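Local coordinates for protein Rio2 kinase (Chaetomium thermophilum, PDB 4GYI) that binds ADP and magnesium as an atypical RIO-family kinase, forms an active-site acyl phosphate, acts on the maturing pre-40S ribosomal subunit and probably phosphorylates serine or threonine, at residues Ala160-Glu163 and Phe164-Lys168; Leu196-Arg199 and Gln200-Ser203; Gln261-Ser264 and Met265-Asn269. All blocks are in the same frame, centred on the assembly; numbering follows the deposited sequence.

Contact 1 (Ala160-Glu163 and Phe164-Lys168); sequences AIKE and FAFMK
K162 reaches F166 one turn further along helix 149-172 and meets its ring from the edge. The lysine's CE lies near the ring plane, 3.5 Å from F166 CE2, while its CG passes 3.9 Å from F166 CD2. Two different first torsions make this meeting possible: K162 has CG anti to the backbone N (chi1 178°) and runs out extended, whereas F166 has CG anti to its carbonyl carbon (chi1 -80°), which turns the ring back beside the K162 side chain. The ammonium end travels on past the ring to the carbonyl oxygen of M262. E163 and M167 take another path, lying side by side and pointing the same way. M167 is bent at its last torsion, and its CE comes 4.1 Å from E163 CG, so the methyl lies against the aliphatic part of the glutamate and not its carboxylate. That carboxylate is satisfied elsewhere: OE2 forms a salt bridge with K125 NZ and accepts a bond from F259 N. Under the side chains runs the regular helical i to i+4 bonding, M167 N to E163 O at 2.8 Å and F166 N to K162 O at 3.0 Å. F164 leads outward onto P180 and I188. A helix glutamate paired with the nucleotide-binding lysine is the hallmark of helix αC in the N-lobe of the protein kinase fold.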
loop_
_atom_site.group_PDB
_atom_site.type_symbol
_atom_site.label_atom_id
_atom_site.label_comp_id
_atom_site.label_asym_id
_atom_site.label_seq_id
_atom_site.Cartn_x
_atom_site.Cartn_y
_atom_site.Cartn_z
ATOM N N ALA A 160 -1.680 3.865 -2.970
ATOM C CA ALA A 160 -1.746 4.264 -1.556
ATOM C C ALA A 160 -3.053 4.992 -1.242
ATOM O O ALA A 160 -3.668 4.734 -0.225
ATOM C CB ALA A 160 -0.537 5.156 -1.174
ATOM N N ILE A 161 -3.465 5.896 -2.126
ATOM C CA ILE A 161 -4.708 6.622 -1.954
ATOM C C ILE A 161 -5.899 5.678 -1.919
ATOM O O ILE A 161 -6.770 5.786 -1.043
ATOM C CB ILE A 161 -4.903 7.660 -3.071
ATOM C CG1 ILE A 161 -3.935 8.824 -2.868
ATOM C CG2 ILE A 161 -6.340 8.192 -3.078
ATOM C CD1 ILE A 161 -3.955 9.822 -3.994
ATOM N N LYS A 162 -5.925 4.737 -2.861
ATOM C CA LYS A 162 -6.980 3.735 -2.918
ATOM C C LYS A 162 -7.041 2.880 -1.659
ATOM O O LYS A 162 -8.109 2.724 -1.052
ATOM C CB LYS A 162 -6.809 2.826 -4.143
ATOM C CG LYS A 162 -7.871 1.719 -4.218
ATOM C CD LYS A 162 -8.036 1.165 -5.643
ATOM C CE LYS A 162 -8.733 -0.192 -5.632
ATOM N NZ LYS A 162 -8.735 -0.867 -6.957
ATOM N N GLU A 163 -5.900 2.319 -1.276
ATOM C CA GLU A 163 -5.852 1.422 -0.118
ATOM C C GLU A 163 -6.287 2.144 1.155
ATOM O O GLU A 163 -6.974 1.578 2.011
ATOM C CB GLU A 163 -4.454 0.785 0.047
ATOM C CG GLU A 163 -4.251 0.014 1.382
ATOM C CD GLU A 163 -2.986 -0.867 1.415
ATOM O OE1 GLU A 163 -1.916 -0.417 0.963
ATOM O OE2 GLU A 163 -3.053 -2.022 1.899
ATOM N N PHE A 164 -5.892 3.404 1.272
ATOM C CA PHE A 164 -6.187 4.152 2.468
ATOM C C PHE A 164 -7.693 4.415 2.541
ATOM O O PHE A 164 -8.307 4.288 3.602
ATOM C CB PHE A 164 -5.372 5.447 2.493
ATOM C CG PHE A 164 -5.491 6.226 3.782
ATOM C CD1 PHE A 164 -4.729 5.882 4.888
ATOM C CD2 PHE A 164 -6.336 7.328 3.872
ATOM C CE1 PHE A 164 -4.817 6.613 6.076
ATOM C CE2 PHE A 164 -6.430 8.058 5.054
ATOM C CZ PHE A 164 -5.674 7.691 6.158
ATOM N N ALA A 165 -8.290 4.740 1.399
ATOM C CA ALA A 165 -9.719 5.014 1.347
ATOM C C ALA A 165 -10.512 3.762 1.722
ATOM O O ALA A 165 -11.514 3.834 2.429
ATOM C CB ALA A 165 -10.105 5.491 -0.037
ATOM N N PHE A 166 -10.059 2.609 1.239
ATOM C CA PHE A 166 -10.731 1.362 1.569
ATOM C C PHE A 166 -10.511 0.966 3.001
ATOM O O PHE A 166 -11.412 0.425 3.631
ATOM C CB PHE A 166 -10.329 0.231 0.629
ATOM C CG PHE A 166 -11.048 0.276 -0.676
ATOM C CD1 PHE A 166 -12.370 0.689 -0.731
ATOM C CD2 PHE A 166 -10.416 -0.077 -1.842
ATOM C CE1 PHE A 166 -13.046 0.747 -1.935
ATOM C CE2 PHE A 166 -11.094 -0.029 -3.041
ATOM C CZ PHE A 166 -12.405 0.394 -3.087
ATOM N N MET A 167 -9.329 1.247 3.534
ATOM C CA MET A 167 -9.075 0.893 4.920
ATOM C C MET A 167 -9.936 1.758 5.834
ATOM O O MET A 167 -10.468 1.264 6.818
ATOM C CB MET A 167 -7.583 0.987 5.250
ATOM C CG MET A 167 -7.193 0.510 6.648
ATOM S SD MET A 167 -5.416 0.774 6.934
ATOM C CE MET A 167 -4.740 -0.079 5.495
ATOM N N LYS A 168 -10.097 3.036 5.498
ATOM C CA LYS A 168 -11.016 3.885 6.248
ATOM C C LYS A 168 -12.453 3.366 6.211
ATOM O O LYS A 168 -13.111 3.255 7.255
ATOM C CB LYS A 168 -11.012 5.329 5.733
ATOM C CG LYS A 168 -9.871 6.193 6.226
ATOM C CD LYS A 168 -10.107 7.647 5.856
ATOM C CE LYS A 168 -11.402 8.172 6.483
ATOM N NZ LYS A 168 -11.890 9.475 5.914
#

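Contact 2 (Leu196-Arg199 and Gln200-Ser203). With ADP (adenosine-5'-diphosphate), chain B.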
loop_
_atom_site.group_PDB
_atom_site.type_symbol
_atom_site.label_atom_id
_atom_site.label_comp_id
_atom_site.label_asym_id
_atom_site.label_seq_id
_atom_site.Cartn_x
_atom_site.Cartn_y
_atom_site.Cartn_z
ATOM N N LEU A 196 0.124 -12.246 13.269
ATOM C CA LEU A 196 1.071 -12.691 12.263
ATOM C C LEU A 196 0.304 -13.335 11.104
ATOM O O LEU A 196 -0.806 -13.835 11.300
ATOM C CB LEU A 196 2.009 -13.708 12.898
ATOM C CG LEU A 196 2.595 -13.246 14.233
ATOM C CD1 LEU A 196 3.497 -14.330 14.824
ATOM C CD2 LEU A 196 3.358 -11.951 14.060
ATOM N N PRO A 197 0.890 -13.326 9.899
ATOM C CA PRO A 197 0.224 -13.912 8.729
ATOM C C PRO A 197 -0.222 -15.350 9.012
ATOM O O PRO A 197 0.504 -16.095 9.660
ATOM C CB PRO A 197 1.330 -13.928 7.666
ATOM C CG PRO A 197 2.284 -12.866 8.071
ATOM C CD PRO A 197 2.215 -12.763 9.573
ATOM N N MET A 198 -1.407 -15.716 8.543
ATOM C CA MET A 198 -1.922 -17.080 8.690
ATOM C C MET A 198 -0.962 -18.146 8.120
ATOM O O MET A 198 -0.897 -19.265 8.615
ATOM C CB MET A 198 -3.306 -17.187 8.026
ATOM C CG MET A 198 -3.981 -18.534 8.202
ATOM S SD MET A 198 -5.692 -18.464 7.606
ATOM C CE MET A 198 -5.458 -17.928 5.898
ATOM N N ARG A 199 -0.213 -17.779 7.084
ATOM C CA ARG A 199 0.759 -18.676 6.469
ATOM C C ARG A 199 1.638 -19.368 7.512
ATOM O O ARG A 199 1.976 -20.540 7.365
ATOM C CB ARG A 199 1.647 -17.887 5.495
ATOM C CG ARG A 199 2.686 -18.724 4.760
ATOM C CD ARG A 199 4.097 -18.163 4.929
ATOM N NE ARG A 199 4.705 -18.521 6.213
ATOM C CZ ARG A 199 5.395 -19.640 6.429
ATOM N NH1 ARG A 199 5.566 -20.518 5.448
ATOM N NH2 ARG A 199 5.910 -19.888 7.627
ATOM N N GLN A 200 1.984 -18.652 8.579
ATOM C CA GLN A 200 2.925 -19.192 9.556
ATOM C C GLN A 200 2.283 -19.656 10.855
ATOM O O GLN A 200 2.992 -19.998 11.810
ATOM C CB GLN A 200 4.057 -18.195 9.835
ATOM C CG GLN A 200 3.593 -16.816 10.193
ATOM C CD GLN A 200 4.749 -15.840 10.394
ATOM O OE1 GLN A 200 5.120 -15.092 9.484
ATOM N NE2 GLN A 200 5.313 -15.837 11.598
ATOM N N VAL A 201 0.951 -19.674 10.892
ATOM C CA VAL A 201 0.239 -20.118 12.091
ATOM C C VAL A 201 0.696 -21.532 12.433
ATOM O O VAL A 201 0.711 -22.415 11.569
ATOM C CB VAL A 201 -1.308 -20.019 11.939
ATOM C CG1 VAL A 201 -1.840 -21.087 10.988
ATOM C CG2 VAL A 201 -1.987 -20.100 13.303
ATOM N N SER A 202 1.132 -21.727 13.675
ATOM C CA SER A 202 1.826 -22.964 14.027
ATOM C C SER A 202 0.893 -24.118 14.364
ATOM O O SER A 202 1.240 -25.271 14.127
ATOM C CB SER A 202 2.849 -22.749 15.146
ATOM O OG SER A 202 2.243 -22.236 16.322
ATOM N N SER A 203 -0.284 -23.818 14.906
ATOM C CA SER A 203 -1.232 -24.878 15.234
ATOM C C SER A 203 -2.675 -24.407 15.273
ATOM O O SER A 203 -3.027 -23.493 16.027
ATOM C CB SER A 203 -0.876 -25.547 16.570
ATOM O OG SER A 203 -1.353 -24.784 17.666
HETATM P PB ADP B . 2.219 -6.258 0.267
HETATM O O1B ADP B . 3.639 -5.966 -0.154
HETATM O O2B ADP B . 1.742 -7.688 0.225
HETATM O O3B ADP B . 1.297 -5.230 -0.528
HETATM P PA ADP B . 0.929 -6.107 2.847
HETATM O O1A ADP B . 0.303 -7.403 2.407
HETATM O O2A ADP B . 0.004 -4.939 3.164
HETATM O O3A ADP B . 2.042 -5.655 1.771
HETATM O "O5'" ADP B . 1.894 -6.443 4.077
HETATM C "C5'" ADP B . 2.938 -7.411 3.911
HETATM C "C4'" ADP B . 3.245 -8.071 5.254
HETATM O "O4'" ADP B . 3.564 -7.075 6.241
HETATM C "C3'" ADP B . 2.079 -8.853 5.857
HETATM O "O3'" ADP B . 1.990 -10.204 5.393
HETATM C "C2'" ADP B . 2.354 -8.788 7.344
HETATM O "O2'" ADP B . 3.405 -9.696 7.693
HETATM C "C1'" ADP B . 2.984 -7.427 7.503
HETATM N N9 ADP B . 2.017 -6.355 7.813
HETATM C C8 ADP B . 1.522 -5.467 6.931
HETATM N N7 ADP B . 0.696 -4.575 7.538
HETATM C C5 ADP B . 0.687 -4.905 8.846
HETATM C C6 ADP B . 0.041 -4.381 10.062
HETATM N N6 ADP B . -0.770 -3.306 9.989
HETATM N N1 ADP B . 0.294 -5.007 11.229
HETATM C C2 ADP B . 1.116 -6.077 11.320
HETATM N N3 ADP B . 1.740 -6.603 10.258
HETATM C C4 ADP B . 1.559 -6.071 9.022
#
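P197 stands between Q200 and the nucleotide: its CD lies 3.7 Å from Q200 OE1, and its CG touches ADP O2' at 3.4 Å. Q200 folds back over the proline because its CG sits between the backbone N and the carbonyl carbon (chi1 52°); the extended remainder then carries the amide back along the strand end, where NE2 comes 4.0 Å from L196 CD1. From another direction R199, bent at its second and third torsions, brings NH2 to 3.3 Å from Q200 CB, the carbon lying at the guanidinium edge near its plane. The guanidinium and amide planes are 72° apart. Beneath these side chains the backbone tightens into a short 3-10 segment. Q200 N bonds P197 O at 3.1 Å and V201 N bonds M198 O at 3.0 Å. M198 and V201 also meet through CG and CG1, and M198 continues inward to L210, L214 and F284. Further out, backbone bonds from L196 to I238 and from M198 to I236 fix the segment to strand 236-242, and R288 holds V201 O. P197 probably serves the ribose by shape, its ring carbons offering no conventional hydrogen-bond donor or acceptor; polar bonds to the nucleotide are made elsewhere, among them by S109, K125, S191, V193 and F234.

Contact 3 (Gln261-Ser264 and Met265-Asn269)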
loop_
_atom_site.group_PDB
_atom_site.type_symbol
_atom_site.label_atom_id
_atom_site.label_comp_id
_atom_site.label_asym_id
_atom_site.label_seq_id
_atom_site.Cartn_x
_atom_site.Cartn_y
_atom_site.Cartn_z
ATOM N N GLN A 261 -5.826 -3.578 -4.369
ATOM C CA GLN A 261 -6.404 -4.330 -5.490
ATOM C C GLN A 261 -7.906 -4.639 -5.370
ATOM O O GLN A 261 -8.483 -5.244 -6.264
ATOM C CB GLN A 261 -5.617 -5.628 -5.771
ATOM C CG GLN A 261 -5.849 -6.760 -4.760
ATOM C CD GLN A 261 -5.453 -6.352 -3.339
ATOM O OE1 GLN A 261 -4.373 -5.807 -3.112
ATOM N NE2 GLN A 261 -6.342 -6.584 -2.389
ATOM N N MET A 262 -8.535 -4.225 -4.281
ATOM C CA MET A 262 -9.968 -4.455 -4.113
ATOM C C MET A 262 -10.814 -4.014 -5.283
ATOM O O MET A 262 -10.554 -2.993 -5.902
ATOM C CB MET A 262 -10.486 -3.739 -2.886
ATOM C CG MET A 262 -10.042 -4.351 -1.620
ATOM S SD MET A 262 -11.154 -3.776 -0.353
ATOM C CE MET A 262 -11.507 -5.341 0.423
ATOM N N VAL A 263 -11.835 -4.801 -5.592
ATOM C CA VAL A 263 -12.730 -4.460 -6.685
ATOM C C VAL A 263 -14.173 -4.537 -6.223
ATOM O O VAL A 263 -14.502 -5.254 -5.268
ATOM C CB VAL A 263 -12.532 -5.365 -7.915
ATOM C CG1 VAL A 263 -11.079 -5.393 -8.317
ATOM C CG2 VAL A 263 -13.016 -6.768 -7.634
ATOM N N SER A 264 -15.029 -3.782 -6.900
ATOM C CA SER A 264 -16.445 -3.783 -6.586
ATOM C C SER A 264 -17.110 -5.070 -7.041
ATOM O O SER A 264 -16.689 -5.676 -8.025
ATOM C CB SER A 264 -17.122 -2.598 -7.267
ATOM O OG SER A 264 -18.477 -2.880 -7.487
ATOM N N MET A 265 -18.174 -5.474 -6.353
ATOM C CA MET A 265 -18.944 -6.636 -6.796
ATOM C C MET A 265 -19.571 -6.396 -8.168
ATOM O O MET A 265 -20.068 -7.326 -8.799
ATOM C CB MET A 265 -20.035 -7.007 -5.782
ATOM C CG MET A 265 -19.529 -7.700 -4.537
ATOM S SD MET A 265 -19.162 -9.458 -4.753
ATOM C CE MET A 265 -20.821 -10.060 -5.145
ATOM N N ASP A 266 -19.549 -5.146 -8.622
ATOM C CA ASP A 266 -20.071 -4.784 -9.940
ATOM C C ASP A 266 -19.007 -4.833 -11.037
ATOM O O ASP A 266 -19.276 -4.434 -12.166
ATOM C CB ASP A 266 -20.669 -3.373 -9.910
ATOM C CG ASP A 266 -22.014 -3.323 -9.219
ATOM O OD1 ASP A 266 -22.788 -4.296 -9.344
ATOM O OD2 ASP A 266 -22.297 -2.306 -8.554
ATOM N N HIS A 267 -17.802 -5.291 -10.702
ATOM C CA HIS A 267 -16.714 -5.325 -11.674
ATOM C C HIS A 267 -17.047 -6.359 -12.725
ATOM O O HIS A 267 -17.592 -7.406 -12.392
ATOM C CB HIS A 267 -15.407 -5.688 -10.988
ATOM C CG HIS A 267 -14.203 -5.568 -11.870
ATOM N ND1 HIS A 267 -13.958 -6.433 -12.914
ATOM C CD2 HIS A 267 -13.157 -4.706 -11.841
ATOM C CE1 HIS A 267 -12.832 -6.089 -13.513
ATOM N NE2 HIS A 267 -12.323 -5.050 -12.878
ATOM N N PRO A 268 -16.743 -6.062 -14.002
ATOM C CA PRO A 268 -17.065 -6.983 -15.098
ATOM C C PRO A 268 -16.531 -8.392 -14.841
ATOM O O PRO A 268 -17.165 -9.370 -15.224
ATOM C CB PRO A 268 -16.347 -6.356 -16.297
ATOM C CG PRO A 268 -16.326 -4.907 -15.995
ATOM C CD PRO A 268 -16.169 -4.797 -14.499
ATOM N N ASN A 269 -15.386 -8.489 -14.175
ATOM C CA ASN A 269 -14.812 -9.784 -13.828
ATOM C C ASN A 269 -15.090 -10.211 -12.393
ATOM O O ASN A 269 -14.320 -10.992 -11.846
ATOM C CB ASN A 269 -13.291 -9.763 -14.005
ATOM C CG ASN A 269 -12.864 -9.838 -15.442
ATOM O OD1 ASN A 269 -13.443 -10.578 -16.236
ATOM N ND2 ASN A 269 -11.833 -9.072 -15.793
#
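A type I beta turn from S264 to H267 joins strand 263-264 to helix 270-289, and an ST turn is built into its start. S264 supplies both acceptors. Its carbonyl oxygen takes H267 N at 2.9 Å, closing the beta turn, and its hydroxyl OG takes D266 N at 2.8 Å in a nearly straight bond (162°). The hydroxyl can do so because it is anti to the backbone N of S264 (chi1 154°), which swings it forward beside the carbonyl carbon and over the turn. OG is also bonded to D316 OD2, so one atom links the turn to a distant loop. With an alanine here, D266 N would probably lose its acceptor and D316 its hydroxyl mate, and the start of the turn would be less firmly held. At the other end, the H267 imidazole comes back obliquely toward the strand, its CD2 4.0 Å from V263 CB. ND1 accepts N269 N at 2.8 Å, only 5° out of the ring plane, while P268 CD rests against one face, 3.1 Å above it and toward the rim. Together these fix the ring's rotation just ahead of the helix, with N269 at the N-cap position. The carboxylate of D266 extends to a salt bridge with R314. Around the turn, Y273 in the first turn of helix 270-289 meets the H267 ring edge-to-face; M265 packs on A222 of helix 207-223 and on A303 and K304 of helix 300-304; and V263 pairs through its backbone with I227 in the two-stranded antiparallel sheet 226-227/263-264.

In the fold
Contacts 1 and 3 touch, their centres about 15 Å apart: K162 NZ is 3.0 Å from M262 O, a probable hydrogen bond, and F166 CE2 packs 3.8 Å from M262 CB. Helix 149-172 is thereby joined to the chain just after the phosphorylated aspartate, D258, whose carbonyl oxygen is held by Q261 NE2. Contact 2 stands apart, its centre about 25 Å from that of contact 1 and 28 Å from that of contact 3. ADP lies between contacts 1 and 2: the nearest atoms of the E163 side chain and ADP are about 4 Å apart, while P197 borders its ribose and lies about 9 Å from the magnesium ion.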